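Aromatic amino acid exporter YddG (Starkeya novella, PDB 5I20) exports a broad range of amino acids, including threonine, methionine, lysine and glutamate, through a basket-shaped membrane fold with a large central substrate-binding cavity. Local coordinates at residues A[70-81]-A[159-170]. Sequence-based numbering, arbitrary orientation.
With OLC ((2R)-2,3-dihydroxypropyl (9Z)-octadec-9-enoate), chain G.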
loop_
_atom_site.group_PDB
_atom_site.type_symbol
_atom_site.label_atom_id
_atom_site.label_comp_id
_atom_site.label_asym_id
_atom_site.label_seq_id
_atom_site.Cartn_x
_atom_site.Cartn_y
_atom_site.Cartn_z
ATOM N N HIS A 70 14.342 -5.803 -7.674
ATOM C CA HIS A 70 13.075 -5.087 -7.770
ATOM C C HIS A 70 12.101 -5.473 -6.654
ATOM O O HIS A 70 11.567 -4.611 -5.958
ATOM C CB HIS A 70 12.447 -5.348 -9.144
ATOM C CG HIS A 70 10.995 -4.996 -9.233
ATOM N ND1 HIS A 70 10.004 -5.950 -9.308
ATOM C CD2 HIS A 70 10.368 -3.797 -9.275
ATOM C CE1 HIS A 70 8.828 -5.355 -9.385
ATOM N NE2 HIS A 70 9.020 -4.049 -9.367
ATOM N N GLY A 71 11.884 -6.773 -6.481
ATOM C CA GLY A 71 10.912 -7.261 -5.519
ATOM C C GLY A 71 11.330 -7.137 -4.066
ATOM O O GLY A 71 10.554 -6.675 -3.225
ATOM N N ILE A 72 12.552 -7.563 -3.763
ATOM C CA ILE A 72 13.063 -7.487 -2.400
ATOM C C ILE A 72 13.370 -6.040 -2.034
ATOM O O ILE A 72 13.049 -5.586 -0.936
ATOM C CB ILE A 72 14.326 -8.350 -2.217
ATOM C CG1 ILE A 72 14.019 -9.810 -2.557
ATOM C CG2 ILE A 72 14.859 -8.233 -0.797
ATOM C CD1 ILE A 72 15.238 -10.704 -2.572
ATOM N N GLY A 73 13.989 -5.318 -2.962
ATOM C CA GLY A 73 14.271 -3.911 -2.757
ATOM C C GLY A 73 12.990 -3.112 -2.627
ATOM O O GLY A 73 12.932 -2.122 -1.902
ATOM N N GLY A 74 11.952 -3.551 -3.328
ATOM C CA GLY A 74 10.673 -2.874 -3.285
ATOM C C GLY A 74 9.959 -3.095 -1.970
ATOM O O GLY A 74 9.782 -2.162 -1.183
ATOM N N LEU A 75 9.562 -4.339 -1.725
ATOM C CA LEU A 75 8.765 -4.669 -0.549
ATOM C C LEU A 75 9.487 -4.379 0.763
ATOM O O LEU A 75 8.915 -3.754 1.655
ATOM C CB LEU A 75 8.341 -6.137 -0.590
ATOM C CG LEU A 75 7.432 -6.531 -1.756
ATOM C CD1 LEU A 75 6.767 -7.867 -1.473
ATOM C CD2 LEU A 75 6.389 -5.454 -2.032
ATOM N N PHE A 76 10.734 -4.825 0.894
ATOM C CA PHE A 76 11.454 -4.602 2.144
ATOM C C PHE A 76 11.844 -3.140 2.305
ATOM O O PHE A 76 11.800 -2.599 3.409
ATOM C CB PHE A 76 12.702 -5.481 2.238
ATOM C CG PHE A 76 13.498 -5.260 3.495
ATOM C CD1 PHE A 76 13.107 -5.843 4.692
ATOM C CD2 PHE A 76 14.630 -4.458 3.486
ATOM C CE1 PHE A 76 13.834 -5.635 5.857
ATOM C CE2 PHE A 76 15.362 -4.246 4.645
ATOM C CZ PHE A 76 14.964 -4.836 5.832
ATOM N N GLY A 77 12.230 -2.512 1.199
ATOM C CA GLY A 77 12.637 -1.119 1.202
ATOM C C GLY A 77 11.630 -0.167 1.821
ATOM O O GLY A 77 11.952 0.554 2.761
ATOM N N TYR A 78 10.406 -0.160 1.304
ATOM C CA TYR A 78 9.417 0.806 1.767
ATOM C C TYR A 78 8.955 0.472 3.185
ATOM O O TYR A 78 8.548 1.358 3.934
ATOM C CB TYR A 78 8.228 0.878 0.796
ATOM C CG TYR A 78 7.126 -0.127 1.041
ATOM C CD1 TYR A 78 7.181 -1.397 0.481
ATOM C CD2 TYR A 78 6.019 0.203 1.811
ATOM C CE1 TYR A 78 6.173 -2.313 0.696
ATOM C CE2 TYR A 78 5.010 -0.707 2.034
ATOM C CZ TYR A 78 5.089 -1.962 1.471
ATOM O OH TYR A 78 4.083 -2.873 1.690
ATOM N N HIS A 79 9.039 -0.804 3.553
ATOM C CA HIS A 79 8.753 -1.237 4.921
ATOM C C HIS A 79 9.763 -0.687 5.928
ATOM O O HIS A 79 9.387 -0.163 6.975
ATOM C CB HIS A 79 8.740 -2.762 5.006
ATOM C CG HIS A 79 7.371 -3.361 4.937
ATOM N ND1 HIS A 79 6.778 -3.727 3.749
ATOM C CD2 HIS A 79 6.481 -3.662 5.912
ATOM C CE1 HIS A 79 5.579 -4.225 3.994
ATOM N NE2 HIS A 79 5.375 -4.199 5.298
ATOM N N PHE A 80 11.045 -0.822 5.606
ATOM C CA PHE A 80 12.124 -0.397 6.493
ATOM C C PHE A 80 12.099 1.105 6.752
ATOM O O PHE A 80 12.304 1.551 7.880
ATOM C CB PHE A 80 13.478 -0.801 5.903
ATOM C CG PHE A 80 14.662 -0.322 6.699
ATOM C CD1 PHE A 80 15.110 -1.040 7.794
ATOM C CD2 PHE A 80 15.335 0.838 6.343
ATOM C CE1 PHE A 80 16.202 -0.607 8.527
ATOM C CE2 PHE A 80 16.426 1.275 7.071
ATOM C CZ PHE A 80 16.860 0.552 8.164
ATOM N N PHE A 81 11.852 1.882 5.702
ATOM C CA PHE A 81 11.876 3.337 5.815
ATOM C C PHE A 81 10.616 3.875 6.482
ATOM O O PHE A 81 10.648 4.920 7.128
ATOM C CB PHE A 81 12.065 3.978 4.439
ATOM C CG PHE A 81 13.492 3.986 3.970
ATOM C CD1 PHE A 81 14.377 4.951 4.423
ATOM C CD2 PHE A 81 13.952 3.024 3.088
ATOM C CE1 PHE A 81 15.690 4.959 3.998
ATOM C CE2 PHE A 81 15.265 3.027 2.660
ATOM C CZ PHE A 81 16.134 3.994 3.114
ATOM N N CYS A 159 9.906 6.049 1.755
ATOM C CA CYS A 159 8.928 4.972 1.715
ATOM C C CYS A 159 7.964 5.135 0.544
ATOM O O CYS A 159 7.704 4.187 -0.199
ATOM C CB CYS A 159 8.161 4.931 3.041
ATOM S SG CYS A 159 6.603 4.048 2.998
ATOM N N ALA A 160 7.447 6.349 0.384
ATOM C CA ALA A 160 6.491 6.653 -0.678
ATOM C C ALA A 160 7.093 6.451 -2.064
ATOM O O ALA A 160 6.449 5.886 -2.950
ATOM C CB ALA A 160 5.977 8.081 -0.531
ATOM N N VAL A 161 8.327 6.914 -2.245
ATOM C CA VAL A 161 9.008 6.818 -3.534
ATOM C C VAL A 161 9.348 5.373 -3.893
ATOM O O VAL A 161 9.140 4.942 -5.027
ATOM C CB VAL A 161 10.305 7.655 -3.546
ATOM C CG1 VAL A 161 11.081 7.426 -4.836
ATOM C CG2 VAL A 161 9.986 9.125 -3.367
ATOM N N ILE A 162 9.870 4.630 -2.922
ATOM C CA ILE A 162 10.261 3.243 -3.148
ATOM C C ILE A 162 9.056 2.386 -3.538
ATOM O O ILE A 162 9.121 1.600 -4.487
ATOM C CB ILE A 162 10.951 2.650 -1.903
ATOM C CG1 ILE A 162 12.308 3.323 -1.692
ATOM C CG2 ILE A 162 11.138 1.149 -2.046
ATOM C CD1 ILE A 162 13.006 2.920 -0.408
ATOM N N TRP A 163 7.950 2.555 -2.822
ATOM C CA TRP A 163 6.727 1.823 -3.133
ATOM C C TRP A 163 6.144 2.247 -4.481
ATOM O O TRP A 163 5.654 1.412 -5.243
ATOM C CB TRP A 163 5.687 2.019 -2.028
ATOM C CG TRP A 163 4.348 1.447 -2.379
ATOM C CD1 TRP A 163 3.224 2.142 -2.722
ATOM C CD2 TRP A 163 3.995 0.060 -2.442
ATOM N NE1 TRP A 163 2.192 1.274 -2.984
ATOM C CE2 TRP A 163 2.640 -0.011 -2.820
ATOM C CE3 TRP A 163 4.694 -1.129 -2.211
ATOM C CZ2 TRP A 163 1.969 -1.224 -2.974
ATOM C CZ3 TRP A 163 4.027 -2.332 -2.361
ATOM C CH2 TRP A 163 2.678 -2.371 -2.739
ATOM N N SER A 164 6.195 3.544 -4.771
ATOM C CA SER A 164 5.708 4.062 -6.048
ATOM C C SER A 164 6.531 3.549 -7.221
ATOM O O SER A 164 5.987 3.220 -8.277
ATOM C CB SER A 164 5.722 5.591 -6.055
ATOM O OG SER A 164 4.818 6.111 -5.100
ATOM N N VAL A 165 7.847 3.508 -7.046
ATOM C CA VAL A 165 8.718 3.036 -8.112
ATOM C C VAL A 165 8.532 1.535 -8.279
ATOM O O VAL A 165 8.393 1.050 -9.396
ATOM C CB VAL A 165 10.197 3.382 -7.841
ATOM C CG1 VAL A 165 11.117 2.606 -8.776
ATOM C CG2 VAL A 165 10.415 4.879 -8.000
ATOM N N TYR A 166 8.493 0.808 -7.165
ATOM C CA TYR A 166 8.211 -0.623 -7.195
ATOM C C TYR A 166 6.928 -0.936 -7.966
ATOM O O TYR A 166 6.891 -1.863 -8.774
ATOM C CB TYR A 166 8.100 -1.184 -5.775
ATOM C CG TYR A 166 7.518 -2.577 -5.738
ATOM C CD1 TYR A 166 8.303 -3.687 -6.033
ATOM C CD2 TYR A 166 6.182 -2.785 -5.422
ATOM C CE1 TYR A 166 7.774 -4.964 -6.010
ATOM C CE2 TYR A 166 5.645 -4.056 -5.395
ATOM C CZ TYR A 166 6.444 -5.141 -5.691
ATOM O OH TYR A 166 5.907 -6.406 -5.662
ATOM N N SER A 167 5.881 -0.161 -7.704
ATOM C CA SER A 167 4.585 -0.377 -8.340
ATOM C C SER A 167 4.628 -0.106 -9.840
ATOM O O SER A 167 4.202 -0.936 -10.645
ATOM C CB SER A 167 3.519 0.506 -7.692
ATOM O OG SER A 167 3.357 0.191 -6.322
ATOM N N VAL A 168 5.133 1.065 -10.210
ATOM C CA VAL A 168 5.214 1.452 -11.613
ATOM C C VAL A 168 6.189 0.561 -12.381
ATOM O O VAL A 168 5.910 0.158 -13.512
ATOM C CB VAL A 168 5.629 2.934 -11.755
ATOM C CG1 VAL A 168 5.905 3.288 -13.206
ATOM C CG2 VAL A 168 4.549 3.838 -11.176
ATOM N N ALA A 169 7.321 0.238 -11.761
ATOM C CA ALA A 169 8.337 -0.585 -12.418
ATOM C C ALA A 169 7.900 -2.042 -12.554
ATOM O O ALA A 169 8.526 -2.816 -13.282
ATOM C CB ALA A 169 9.657 -0.506 -11.666
ATOM N N SER A 170 6.831 -2.415 -11.857
ATOM C CA SER A 170 6.299 -3.770 -11.961
ATOM C C SER A 170 5.805 -4.066 -13.375
ATOM O O SER A 170 5.855 -5.214 -13.821
ATOM C CB SER A 170 5.171 -3.990 -10.951
ATOM O OG SER A 170 5.669 -3.964 -9.625
HETATM C C10 OLC G . 0.891 0.490 0.381
HETATM C C9 OLC G . 0.397 -0.899 0.586
HETATM C C11 OLC G . 2.178 0.902 1.006
HETATM C C8 OLC G . 1.173 -1.851 1.429
HETATM C C16 OLC G . 0.756 3.858 4.853
HETATM C C12 OLC G . 2.149 2.363 1.305
HETATM C C7 OLC G . 0.560 -1.968 2.783
HETATM C C15 OLC G . 2.164 3.441 4.588
HETATM C C13 OLC G . 3.053 2.650 2.456
HETATM C C6 OLC G . 1.327 -2.958 3.596
HETATM C C14 OLC G . 2.557 3.840 3.205
HETATM C C5 OLC G . 1.845 -2.302 4.830
HETATM C C4 OLC G . 2.249 -3.338 5.826
HETATM C C3 OLC G . 2.574 -2.684 7.128
HETATM C C2 OLC G . 2.776 -3.729 8.173
#
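Two transmembrane helices run antiparallel in segments 70-81 and 159-170, their axes 8.1 Å apart at closest approach and their N-to-C directions at 163°, with Gly-74 facing Tyr-166 and Tyr-78 facing Cys-159. Glycines on the first helix form much of the holes for two knobs of the second. Ile-162 drops among Gly-73, Gly-74, Gly-77 and Phe-81, its CG2 over the backbone and its CD1 3.6 Å from Phe-81 CD2. Tyr-166 fills the hole between His-70, Gly-71, Gly-74 and Leu-75, where a CB on Gly-74 would run into its ring. That ring lies between two side chains: Leu-75 lays CD2 over one face, 4.0 Å from the centroid, a CH-pi contact, and His-70 makes an offset stack on the opposite face, the planes 19° apart. The NE2 of His-70 also donates to Tyr-166 O (3.1 Å) in the carbonyl plane, on a lone pair. With chi1 at 164°, CG of His-70 stands anti to the backbone N and the imidazole reaches across to that carbonyl, which also accepts from Ser-170 OG; stack and bond together fix the imidazole's rotation. Farther along, Tyr-78 and Trp-163 lie side by side, rings oblique, with CE3 of the indole over the phenol face, 3.5 Å from Tyr-78 CE1. The edge of the indole meets Leu-75 CD2, and one indole face carries the acyl chain of the bound monoolein (OLC), whose C10 is 3.7 Å from Trp-163 CE2. An alanine in place of Trp-163 would probably leave a face of Tyr-78 without its cover and the acyl chain without its flat support. This is glycine-lined knobs-into-holes packing between transmembrane helices 65-88 and 150-169, which lie in different EamA family regions; around it, Phe-225 touches Leu-75 and Tyr-78, Trp-228 stacks on Trp-163, and helix 101-108 packs against Ser-164.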